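Local coordinates for protein transaminase (Bacillus megaterium, PDB 5G09) that probably transfers amino groups between amines and carbonyl compounds with pyridoxal 5'-phosphate as cofactor, as a class-III transaminase, and here holds a cofactor-phenylethylamine aldimine, at residues H146-W151 with T159-Y164; L404-T409 with G435-T440. One frame throughout, in Å; residues are numbered along the deposited sequence.

Interaction 1: H146-W151 with T159-Y164; sequences HDYHGW and TRLRSY. With 6DF ([6-methyl-5-oxidanyl-4-[(~{E})-[(1~{R})-1-phenylethyl]iminomethyl]pyridin-3-yl]methyl dihydrogen phosphate), chain R.
H146-G150 and T159-Y164 meet in a buried loop-to-loop contact that pins together the two chain segments flanking helix 153-157, just beyond strand 140-144 and beside the bound cofactor-amine aldimine 6DF. Backbone bonds join one end: H146 N donates to R160 O at 2.9 Å, and R160 N to D147 O. The side chain of T159 holds the other. Its OG1, turned beside its own backbone N (chi1 -68°), accepts a hydrogen bond from H149 N at 3.0 Å, nearly straight (166°), and donates to G150 O at 2.9 Å, in the carbonyl plane on a lone pair. Threonine suits this place because its hydroxyl serves both as acceptor and as donor, while its methyl CG2 touches Y148 CD1 at 3.5 Å. The Y148 ring crosses the Y164 side chain at about a right angle, with CE1 3.6 Å from Y164 CB. Water bridges Y148 OH to Y164 O, and a second water links that same carbonyl to G150 O. Y148 reaches the aldimine because its chi1 of -174° swings CG away from the backbone N, which brings CE2 to 3.1 Å from 6DF N2. G150, at backbone angles open mainly to glycine, passes its CA close to C5' of 6DF. H149 NE2 donates to D147 OD2 at 2.7 Å; D147 in turn forms a salt bridge with R144, and H149 ND1 bonds to D269, probably the aspartate that meets the pyridine nitrogen in this fold type. The Tyr-His-Gly sequence beside the pyridine ring, which H149 touches through its backbone, is consistent with the cofactor site of class-III aminotransferases.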
ATOM      1  N   HIS D 146     -12.449  16.302  -4.692  1.00 17.52           N
ATOM      2  CA  HIS D 146     -13.191  16.600  -5.958  1.00 17.22           C
ATOM      3  C   HIS D 146     -12.305  16.752  -7.209  1.00 17.36           C
ATOM      4  O   HIS D 146     -12.816  16.947  -8.314  1.00 17.06           O
ATOM      5  CB  HIS D 146     -14.169  17.810  -5.843  1.00 17.47           C
ATOM      6  CG  HIS D 146     -15.076  17.766  -4.640  1.00 18.75           C
ATOM      7  ND1 HIS D 146     -15.655  16.604  -4.177  1.00 19.66           N
ATOM      8  CD2 HIS D 146     -15.508  18.753  -3.815  1.00 18.67           C
ATOM      9  CE1 HIS D 146     -16.384  16.867  -3.101  1.00 20.01           C
ATOM     10  NE2 HIS D 146     -16.317  18.168  -2.867  1.00 21.29           N
ATOM     11  N   ASP D 147     -10.983  16.682  -7.049  1.00 16.45           N
ATOM     12  CA  ASP D 147     -10.087  16.670  -8.228  1.00 15.68           C
ATOM     13  C   ASP D 147     -10.334  15.462  -9.109  1.00 15.41           C
ATOM     14  O   ASP D 147     -10.584  14.349  -8.630  1.00 14.82           O
ATOM     15  CB  ASP D 147      -8.601  16.669  -7.825  1.00 15.89           C
ATOM     16  CG  ASP D 147      -8.030  18.069  -7.652  1.00 16.87           C
ATOM     17  OD1 ASP D 147      -8.806  19.040  -7.457  1.00 17.39           O
ATOM     18  OD2 ASP D 147      -6.795  18.198  -7.705  1.00 16.80           O
ATOM     19  N   TYR D 148     -10.281  15.706 -10.414  1.00 15.40           N
ATOM     20  CA  TYR D 148     -10.300  14.635 -11.388  1.00 15.11           C
ATOM     21  C   TYR D 148      -9.015  14.721 -12.235  1.00 14.77           C
ATOM     22  O   TYR D 148      -8.793  15.736 -12.921  1.00 13.78           O
ATOM     23  CB  TYR D 148     -11.561  14.672 -12.266  1.00 15.25           C
ATOM     24  CG  TYR D 148     -11.577  13.456 -13.154  1.00 16.72           C
ATOM     25  CD1 TYR D 148     -12.086  12.239 -12.681  1.00 16.70           C
ATOM     26  CD2 TYR D 148     -10.962  13.478 -14.418  1.00 16.17           C
ATOM     27  CE1 TYR D 148     -12.045  11.091 -13.461  1.00 17.03           C
ATOM     28  CE2 TYR D 148     -10.909  12.320 -15.200  1.00 17.88           C
ATOM     29  CZ  TYR D 148     -11.449  11.130 -14.721  1.00 17.18           C
ATOM     30  OH  TYR D 148     -11.395   9.970 -15.476  1.00 17.27           O
ATOM     31  N   HIS D 149      -8.172  13.676 -12.188  1.00 14.10           N
ATOM     32  CA  HIS D 149      -6.907  13.704 -12.945  1.00 15.31           C
ATOM     33  C   HIS D 149      -6.733  12.534 -13.872  1.00 15.07           C
ATOM     34  O   HIS D 149      -5.626  12.297 -14.375  1.00 16.84           O
ATOM     35  CB  HIS D 149      -5.693  13.827 -11.993  1.00 14.93           C
ATOM     36  CG  HIS D 149      -5.702  15.088 -11.171  1.00 15.61           C
ATOM     37  ND1 HIS D 149      -5.456  16.325 -11.725  1.00 14.95           N
ATOM     38  CD2 HIS D 149      -5.905  15.300  -9.846  1.00 14.71           C
ATOM     39  CE1 HIS D 149      -5.535  17.251 -10.783  1.00 14.88           C
ATOM     40  NE2 HIS D 149      -5.810  16.656  -9.636  1.00 15.23           N
ATOM     41  N   GLY D 150      -7.808  11.775 -14.088  1.00 14.82           N
ATOM     42  CA  GLY D 150      -7.742  10.575 -14.924  1.00 14.02           C
ATOM     43  C   GLY D 150      -8.198   9.304 -14.234  1.00 14.43           C
ATOM     44  O   GLY D 150      -8.592   9.316 -13.048  1.00 13.69           O
ATOM     45  N   TRP D 151      -8.150   8.206 -14.993  1.00 14.35           N
ATOM     46  CA  TRP D 151      -8.765   6.920 -14.611  1.00 14.38           C
ATOM     47  C   TRP D 151      -7.758   5.761 -14.496  1.00 15.09           C
ATOM     48  O   TRP D 151      -8.089   4.714 -13.910  1.00 13.97           O
ATOM     49  CB  TRP D 151      -9.865   6.523 -15.598  1.00 14.65           C
ATOM     50  CG  TRP D 151      -9.309   6.205 -16.953  1.00 14.82           C
ATOM     51  CD1 TRP D 151      -9.017   7.094 -17.961  1.00 14.55           C
ATOM     52  CD2 TRP D 151      -8.923   4.908 -17.428  1.00 15.54           C
ATOM     53  NE1 TRP D 151      -8.489   6.416 -19.039  1.00 15.00           N
ATOM     54  CE2 TRP D 151      -8.430   5.073 -18.740  1.00 15.30           C
ATOM     55  CE3 TRP D 151      -8.971   3.612 -16.872  1.00 15.16           C
ATOM     56  CZ2 TRP D 151      -7.974   3.989 -19.512  1.00 14.98           C
ATOM     57  CZ3 TRP D 151      -8.508   2.530 -17.633  1.00 16.00           C
ATOM     58  CH2 TRP D 151      -8.011   2.733 -18.947  1.00 15.12           C
ATOM     59  N   THR D 159      -7.232  11.189  -8.121  1.00 15.28           N
ATOM     60  CA  THR D 159      -8.635  11.523  -8.434  1.00 15.34           C
ATOM     61  C   THR D 159      -9.476  11.274  -7.199  1.00 15.55           C
ATOM     62  O   THR D 159      -9.599  10.143  -6.727  1.00 13.76           O
ATOM     63  CB  THR D 159      -9.173  10.686  -9.603  1.00 14.87           C
ATOM     64  OG1 THR D 159      -8.499  11.093 -10.801  1.00 15.88           O
ATOM     65  CG2 THR D 159     -10.699  10.862  -9.788  1.00 14.85           C
ATOM     66  N   ARG D 160     -10.051  12.347  -6.681  1.00 15.32           N
ATOM     67  CA  ARG D 160     -10.839  12.227  -5.478  1.00 15.74           C
ATOM     68  C   ARG D 160     -12.265  12.723  -5.765  1.00 16.16           C
ATOM     69  O   ARG D 160     -12.878  13.460  -4.963  1.00 15.84           O
ATOM     70  CB  ARG D 160     -10.178  12.966  -4.319  1.00 15.23           C
ATOM     71  CG  ARG D 160      -8.822  12.426  -3.840  1.00 15.63           C
ATOM     72  CD  ARG D 160      -8.818  10.965  -3.399  1.00 16.68           C
ATOM     73  NE  ARG D 160     -10.099  10.545  -2.845  1.00 17.37           N
ATOM     74  CZ  ARG D 160     -10.561   9.291  -2.873  1.00 18.25           C
ATOM     75  NH1 ARG D 160      -9.822   8.296  -3.383  1.00 17.44           N
ATOM     76  NH2 ARG D 160     -11.763   9.023  -2.372  1.00 19.51           N
ATOM     77  N   LEU D 161     -12.779  12.286  -6.910  1.00 16.69           N
ATOM     78  CA  LEU D 161     -14.150  12.568  -7.290  1.00 16.74           C
ATOM     79  C   LEU D 161     -14.878  11.218  -7.237  1.00 17.06           C
ATOM     80  O   LEU D 161     -14.684  10.337  -8.101  1.00 16.74           O
ATOM     81  CB  LEU D 161     -14.217  13.219  -8.676  1.00 17.03           C
ATOM     82  CG  LEU D 161     -15.568  13.816  -9.135  1.00 17.56           C
ATOM     83  CD1 LEU D 161     -16.081  14.911  -8.197  1.00 16.97           C
ATOM     84  CD2 LEU D 161     -15.422  14.336 -10.557  1.00 17.09           C
ATOM     85  N   ARG D 162     -15.673  11.057  -6.189  1.00 16.58           N
ATOM     86  CA  ARG D 162     -16.279   9.745  -5.843  1.00 17.47           C
ATOM     87  C   ARG D 162     -17.016   9.029  -6.987  1.00 16.74           C
ATOM     88  O   ARG D 162     -16.919   7.794  -7.135  1.00 16.35           O
ATOM     89  CB  ARG D 162     -17.218   9.935  -4.637  1.00 18.35           C
ATOM     90  CG  ARG D 162     -17.780   8.639  -4.074  1.00 18.98           C
ATOM     91  CD  ARG D 162     -18.768   8.946  -2.984  1.00 19.12           C
ATOM     92  NE  ARG D 162     -19.294   7.737  -2.349  1.00 19.24           N
ATOM     93  CZ  ARG D 162     -20.391   7.729  -1.591  1.00 20.83           C
ATOM     94  NH1 ARG D 162     -21.078   8.862  -1.395  1.00 21.31           N
ATOM     95  NH2 ARG D 162     -20.820   6.593  -1.047  1.00 19.77           N
ATOM     96  N   SER D 163     -17.744   9.806  -7.797  1.00 16.58           N
ATOM     97  CA  SER D 163     -18.566   9.266  -8.900  1.00 16.06           C
ATOM     98  C   SER D 163     -17.781   8.975 -10.169  1.00 15.78           C
ATOM     99  O   SER D 163     -18.370   8.596 -11.173  1.00 15.74           O
ATOM    100  CB  SER D 163     -19.701  10.247  -9.230  1.00 16.45           C
ATOM    101  OG  SER D 163     -19.156  11.535  -9.467  1.00 16.81           O
ATOM    102  N   TYR D 164     -16.447   9.128 -10.149  1.00 16.16           N
ATOM    103  CA  TYR D 164     -15.660   8.934 -11.383  1.00 16.29           C
ATOM    104  C   TYR D 164     -14.409   8.046 -11.187  1.00 16.39           C
ATOM    105  O   TYR D 164     -13.427   8.206 -11.887  1.00 17.70           O
ATOM    106  CB  TYR D 164     -15.291  10.301 -12.006  1.00 16.72           C
ATOM    107  CG  TYR D 164     -16.444  10.859 -12.791  1.00 18.76           C
ATOM    108  CD1 TYR D 164     -17.424  11.642 -12.183  1.00 18.07           C
ATOM    109  CD2 TYR D 164     -16.588  10.544 -14.144  1.00 19.72           C
ATOM    110  CE1 TYR D 164     -18.517  12.112 -12.902  1.00 18.69           C
ATOM    111  CE2 TYR D 164     -17.671  11.011 -14.871  1.00 20.82           C
ATOM    112  CZ  TYR D 164     -18.632  11.782 -14.244  1.00 20.37           C
ATOM    113  OH  TYR D 164     -19.696  12.227 -14.995  1.00 23.84           O
TER
HETATM  114  N1  6DF R1476      -7.120  15.618 -16.155  1.00 17.43           N
HETATM  115  C2  6DF R1476      -8.239  16.341 -16.187  1.00 18.08           C
HETATM  116  N2  6DF R1476     -11.607  14.101 -17.674  1.00 29.65           N
HETATM  117  C3  6DF R1476      -9.345  15.840 -16.872  1.00 18.58           C
HETATM  118  C4  6DF R1476      -9.276  14.613 -17.532  1.00 18.93           C
HETATM  119  C5  6DF R1476      -8.071  13.902 -17.461  1.00 17.55           C
HETATM  120  C6  6DF R1476      -7.018  14.435 -16.770  1.00 17.50           C
HETATM  121  C7  6DF R1476     -12.919  13.507 -18.060  1.00 29.27           C
HETATM  122  C8  6DF R1476     -12.958  12.908 -19.467  1.00 29.15           C
HETATM  123  C9  6DF R1476     -14.126  14.339 -17.706  1.00 31.18           C
HETATM  124  C10 6DF R1476     -14.159  15.717 -17.955  1.00 32.12           C
HETATM  125  C11 6DF R1476     -15.305  16.443 -17.606  1.00 33.25           C
HETATM  126  C12 6DF R1476     -16.420  15.793 -17.047  1.00 32.87           C
HETATM  127  C13 6DF R1476     -16.399  14.415 -16.810  1.00 31.46           C
HETATM  128  O2P 6DF R1476      -9.558  11.081 -20.338  1.00 16.65           O
HETATM  129  P   6DF R1476      -8.071  11.384 -20.438  1.00 17.54           P
HETATM  130  O3P 6DF R1476      -7.294  10.156 -19.942  1.00 15.62           O
HETATM  131  O1P 6DF R1476      -7.651  11.734 -21.845  1.00 17.28           O
HETATM  132  O4P 6DF R1476      -7.765  12.670 -19.526  1.00 16.64           O
HETATM  133  C5' 6DF R1476      -7.847  12.555 -18.097  1.00 16.54           C
HETATM  134  C2' 6DF R1476      -8.218  17.667 -15.453  1.00 16.03           C
HETATM  135  O3  6DF R1476     -10.494  16.553 -16.866  1.00 20.08           O
HETATM  136  C4' 6DF R1476     -10.445  13.989 -18.227  1.00 22.74           C
HETATM  137  C14 6DF R1476     -15.248  13.700 -17.144  1.00 30.29           C
HETATM  138  O   HOH W   1     -16.368  13.396  -4.755  1.00 17.28           O
HETATM  139  O   HOH W   2     -13.206   7.673 -14.843  1.00 18.23           O
HETATM  140  O   HOH W   3     -10.673   7.803 -11.660  1.00 21.30           O

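Interaction 2: L404-T409 with G435-T440. With 6DF ([6-methyl-5-oxidanyl-4-[(~{E})-[(1~{R})-1-phenylethyl]iminomethyl]pyridin-3-yl]methyl dihydrogen phosphate), chain R.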
ATOM      1  N   LEU D 404     -25.882  15.223  -1.047  1.00 24.19           N
ATOM      2  CA  LEU D 404     -24.517  14.703  -1.199  1.00 23.68           C
ATOM      3  C   LEU D 404     -23.685  15.575  -2.145  1.00 23.85           C
ATOM      4  O   LEU D 404     -22.460  15.576  -2.043  1.00 23.45           O
ATOM      5  CB  LEU D 404     -24.509  13.221  -1.634  1.00 23.95           C
ATOM      6  CG  LEU D 404     -24.547  12.210  -0.466  1.00 24.83           C
ATOM      7  CD1 LEU D 404     -24.756  10.790  -0.959  1.00 24.75           C
ATOM      8  CD2 LEU D 404     -23.267  12.286   0.369  1.00 25.44           C
ATOM      9  N   ASP D 405     -24.360  16.306  -3.051  1.00 23.43           N
ATOM     10  CA  ASP D 405     -23.711  17.250  -3.966  1.00 21.57           C
ATOM     11  C   ASP D 405     -22.521  16.563  -4.684  1.00 21.14           C
ATOM     12  O   ASP D 405     -22.711  15.532  -5.337  1.00 19.29           O
ATOM     13  CB  ASP D 405     -23.281  18.509  -3.184  1.00 22.06           C
ATOM     14  CG  ASP D 405     -22.770  19.620  -4.082  1.00 23.46           C
ATOM     15  OD1 ASP D 405     -23.489  20.040  -5.005  1.00 22.58           O
ATOM     16  OD2 ASP D 405     -21.624  20.055  -3.872  1.00 24.43           O
ATOM     17  N   ARG D 406     -21.307  17.106  -4.551  1.00 19.49           N
ATOM     18  CA  ARG D 406     -20.164  16.590  -5.328  1.00 20.55           C
ATOM     19  C   ARG D 406     -19.617  15.245  -4.836  1.00 19.96           C
ATOM     20  O   ARG D 406     -18.741  14.635  -5.493  1.00 19.45           O
ATOM     21  CB  ARG D 406     -19.055  17.637  -5.453  1.00 20.55           C
ATOM     22  CG  ARG D 406     -19.440  18.870  -6.277  1.00 21.70           C
ATOM     23  CD  ARG D 406     -18.446  20.004  -6.038  1.00 23.04           C
ATOM     24  NE  ARG D 406     -18.665  21.232  -6.841  1.00 25.50           N
ATOM     25  CZ  ARG D 406     -19.545  22.203  -6.553  1.00 26.42           C
ATOM     26  NH1 ARG D 406     -20.366  22.108  -5.507  1.00 27.23           N
ATOM     27  NH2 ARG D 406     -19.625  23.270  -7.331  1.00 24.82           N
ATOM     28  N   ASN D 407     -20.161  14.780  -3.711  1.00 19.00           N
ATOM     29  CA  ASN D 407     -19.950  13.404  -3.224  1.00 19.34           C
ATOM     30  C   ASN D 407     -21.075  12.429  -3.543  1.00 19.92           C
ATOM     31  O   ASN D 407     -21.185  11.372  -2.888  1.00 19.45           O
ATOM     32  CB  ASN D 407     -19.665  13.382  -1.713  1.00 20.22           C
ATOM     33  CG  ASN D 407     -18.268  13.908  -1.380  1.00 22.75           C
ATOM     34  OD1 ASN D 407     -17.351  13.824  -2.203  1.00 23.48           O
ATOM     35  ND2 ASN D 407     -18.099  14.457  -0.171  1.00 22.99           N
ATOM     36  N   PHE D 408     -21.903  12.759  -4.539  1.00 17.89           N
ATOM     37  CA  PHE D 408     -22.951  11.838  -4.970  1.00 19.58           C
ATOM     38  C   PHE D 408     -22.328  10.677  -5.719  1.00 19.97           C
ATOM     39  O   PHE D 408     -21.135  10.699  -6.052  1.00 20.39           O
ATOM     40  CB  PHE D 408     -23.998  12.537  -5.869  1.00 19.15           C
ATOM     41  CG  PHE D 408     -23.650  12.567  -7.340  1.00 19.86           C
ATOM     42  CD1 PHE D 408     -22.428  13.114  -7.804  1.00 20.58           C
ATOM     43  CD2 PHE D 408     -24.568  12.102  -8.289  1.00 20.49           C
ATOM     44  CE1 PHE D 408     -22.119  13.126  -9.173  1.00 20.14           C
ATOM     45  CE2 PHE D 408     -24.270  12.147  -9.661  1.00 20.67           C
ATOM     46  CZ  PHE D 408     -23.051  12.654 -10.098  1.00 20.74           C
ATOM     47  N   THR D 409     -23.145   9.671  -6.008  1.00 19.49           N
ATOM     48  CA  THR D 409     -22.740   8.606  -6.920  1.00 19.40           C
ATOM     49  C   THR D 409     -23.803   8.459  -7.995  1.00 19.95           C
ATOM     50  O   THR D 409     -24.946   8.905  -7.808  1.00 20.81           O
ATOM     51  CB  THR D 409     -22.595   7.257  -6.216  1.00 18.91           C
ATOM     52  OG1 THR D 409     -23.872   6.624  -6.102  1.00 18.47           O
ATOM     53  CG2 THR D 409     -21.956   7.412  -4.828  1.00 18.75           C
ATOM     54  N   GLY D 435     -24.670  19.279 -16.967  1.00 19.22           N
ATOM     55  CA  GLY D 435     -23.432  19.177 -16.202  1.00 18.94           C
ATOM     56  C   GLY D 435     -23.181  17.734 -15.767  1.00 21.25           C
ATOM     57  O   GLY D 435     -23.988  16.846 -16.084  1.00 19.50           O
ATOM     58  N   VAL D 436     -22.073  17.498 -15.048  1.00 20.27           N
ATOM     59  CA  VAL D 436     -21.749  16.155 -14.545  1.00 21.08           C
ATOM     60  C   VAL D 436     -22.017  16.008 -13.032  1.00 22.50           C
ATOM     61  O   VAL D 436     -22.266  14.895 -12.525  1.00 22.26           O
ATOM     62  CB  VAL D 436     -20.314  15.720 -14.935  1.00 22.87           C
ATOM     63  CG1 VAL D 436     -20.212  15.538 -16.449  1.00 23.71           C
ATOM     64  CG2 VAL D 436     -19.275  16.724 -14.467  1.00 20.36           C
ATOM     65  N   MET D 437     -21.972  17.133 -12.322  1.00 20.83           N
ATOM     66  CA  MET D 437     -22.343  17.157 -10.918  1.00 21.17           C
ATOM     67  C   MET D 437     -23.858  17.429 -10.826  1.00 21.31           C
ATOM     68  O   MET D 437     -24.428  18.045 -11.738  1.00 21.26           O
ATOM     69  CB  MET D 437     -21.505  18.181 -10.153  1.00 20.65           C
ATOM     70  CG  MET D 437     -20.012  17.842 -10.147  1.00 20.77           C
ATOM     71  SD  MET D 437     -19.617  16.314  -9.261  1.00 21.34           S
ATOM     72  CE  MET D 437     -19.370  15.161 -10.616  1.00 19.22           C
ATOM     73  N   PRO D 438     -24.526  16.914  -9.770  1.00 21.93           N
ATOM     74  CA  PRO D 438     -26.000  16.988  -9.696  1.00 21.15           C
ATOM     75  C   PRO D 438     -26.569  18.413  -9.543  1.00 22.06           C
ATOM     76  O   PRO D 438     -27.674  18.681 -10.042  1.00 20.29           O
ATOM     77  CB  PRO D 438     -26.330  16.141  -8.458  1.00 22.65           C
ATOM     78  CG  PRO D 438     -25.071  16.132  -7.641  1.00 22.11           C
ATOM     79  CD  PRO D 438     -23.965  16.121  -8.653  1.00 21.47           C
ATOM     80  N   ASN D 439     -25.833  19.298  -8.860  1.00 21.26           N
ATOM     81  CA  ASN D 439     -26.320  20.660  -8.608  1.00 20.51           C
ATOM     82  C   ASN D 439     -25.577  21.767  -9.394  1.00 21.59           C
ATOM     83  O   ASN D 439     -25.740  22.953  -9.101  1.00 20.65           O
ATOM     84  CB  ASN D 439     -26.260  20.985  -7.110  1.00 20.25           C
ATOM     85  CG  ASN D 439     -26.909  19.918  -6.239  1.00 20.61           C
ATOM     86  OD1 ASN D 439     -28.084  19.593  -6.400  1.00 21.90           O
ATOM     87  ND2 ASN D 439     -26.142  19.379  -5.283  1.00 20.76           N
ATOM     88  N   THR D 440     -24.780  21.401 -10.392  1.00 21.52           N
ATOM     89  CA  THR D 440     -23.866  22.384 -10.961  1.00 20.33           C
ATOM     90  C   THR D 440     -23.773  22.162 -12.449  1.00 20.66           C
ATOM     91  O   THR D 440     -23.379  21.071 -12.884  1.00 20.83           O
ATOM     92  CB  THR D 440     -22.452  22.246 -10.339  1.00 21.55           C
ATOM     93  OG1 THR D 440     -22.549  22.028  -8.920  1.00 20.00           O
ATOM     94  CG2 THR D 440     -21.623  23.477 -10.625  1.00 20.11           C
TER
HETATM   95  N1  6DF R1476      -7.120  15.618 -16.155  1.00 17.43           N
HETATM   96  C2  6DF R1476      -8.239  16.341 -16.187  1.00 18.08           C
HETATM   97  N2  6DF R1476     -11.607  14.101 -17.674  1.00 29.65           N
HETATM   98  C3  6DF R1476      -9.345  15.840 -16.872  1.00 18.58           C
HETATM   99  C4  6DF R1476      -9.276  14.613 -17.532  1.00 18.93           C
HETATM  100  C5  6DF R1476      -8.071  13.902 -17.461  1.00 17.55           C
HETATM  101  C6  6DF R1476      -7.018  14.435 -16.770  1.00 17.50           C
HETATM  102  C7  6DF R1476     -12.919  13.507 -18.060  1.00 29.27           C
HETATM  103  C8  6DF R1476     -12.958  12.908 -19.467  1.00 29.15           C
HETATM  104  C9  6DF R1476     -14.126  14.339 -17.706  1.00 31.18           C
HETATM  105  C10 6DF R1476     -14.159  15.717 -17.955  1.00 32.12           C
HETATM  106  C11 6DF R1476     -15.305  16.443 -17.606  1.00 33.25           C
HETATM  107  C12 6DF R1476     -16.420  15.793 -17.047  1.00 32.87           C
HETATM  108  C13 6DF R1476     -16.399  14.415 -16.810  1.00 31.46           C
HETATM  109  O2P 6DF R1476      -9.558  11.081 -20.338  1.00 16.65           O
HETATM  110  P   6DF R1476      -8.071  11.384 -20.438  1.00 17.54           P
HETATM  111  O3P 6DF R1476      -7.294  10.156 -19.942  1.00 15.62           O
HETATM  112  O1P 6DF R1476      -7.651  11.734 -21.845  1.00 17.28           O
HETATM  113  O4P 6DF R1476      -7.765  12.670 -19.526  1.00 16.64           O
HETATM  114  C5' 6DF R1476      -7.847  12.555 -18.097  1.00 16.54           C
HETATM  115  C2' 6DF R1476      -8.218  17.667 -15.453  1.00 16.03           C
HETATM  116  O3  6DF R1476     -10.494  16.553 -16.866  1.00 20.08           O
HETATM  117  C4' 6DF R1476     -10.445  13.989 -18.227  1.00 22.74           C
HETATM  118  C14 6DF R1476     -15.248  13.700 -17.144  1.00 30.29           C
HETATM  119  O   HOH W   4     -23.222  19.500  -7.647  1.00 22.00           O
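R406 and F408 pack on M437-T440 in the small C-terminal domain of the aminotransferase fold, where a short turn, with R406 in 3-10 geometry, lies against the loop leading into strand 440-443. The R406 side chain starts beside M437: CB and CG run across the bent methionine, CG lying 3.9 Å from SD. The chain then extends to NE, which bonds to G243 O, while NH2 bonds to S244 O. NH1 forms a salt bridge with D405 OD2 at 2.9 Å, using the syn lone pair of that oxygen. T440 OG1 sits over one face of the guanidinium, 3.5 Å above its plane and toward the rim. Arginine fits because its methylene groups cover the sulfur while three nitrogens grip oxygens that fix the rotation of the flat end. F408 points toward P438, whose CD rests over the ring face in a CH-pi contact, 3.6 Å from the centroid and 15° off the normal; M437 CE makes an apolar contact at the ring edge, 3.7 Å from F408 CE1, and SD an oblique Met-aromatic one. Two residues before P438, V436 turns CG1 to C12 of the 6DF phenyl ring, so this loop also reaches the active site. D405 ties the turn to N439, its carboxylate swung away from the backbone N (chi1 -172°): N439 ND2 donates to the anti lone pair of OD1 at 2.7 Å in an almost linear bond (175°), the two flat groups nearly coplanar. The same OD1 accepts from a water, 2.7 Å away, that also accepts from N439 N and hydrogen-bonds with T440 OG1.

Interaction 1 closes before interaction 2 opens along the chain, yet their centres lie only about 12 Å apart. The first follows strand 140-144 of the large seven-stranded sheet; the second lies beside the small three-stranded sheet that includes 387-392 and 440-443. They touch directly: R162 NH1 probably donates to N407 O (2.9 Å), S163 OG packs on F408 CE1, and Y164 OH lies 3.5 Å from V436 CB. Both meet 6DF: interaction 1 borders its pyridine ring, its imine and, through Y164, the phenyl ring, where V436 of interaction 2 joins it. Loops from two parts of the fold thus converge on the aldimine, and both contacts also border the third subunit.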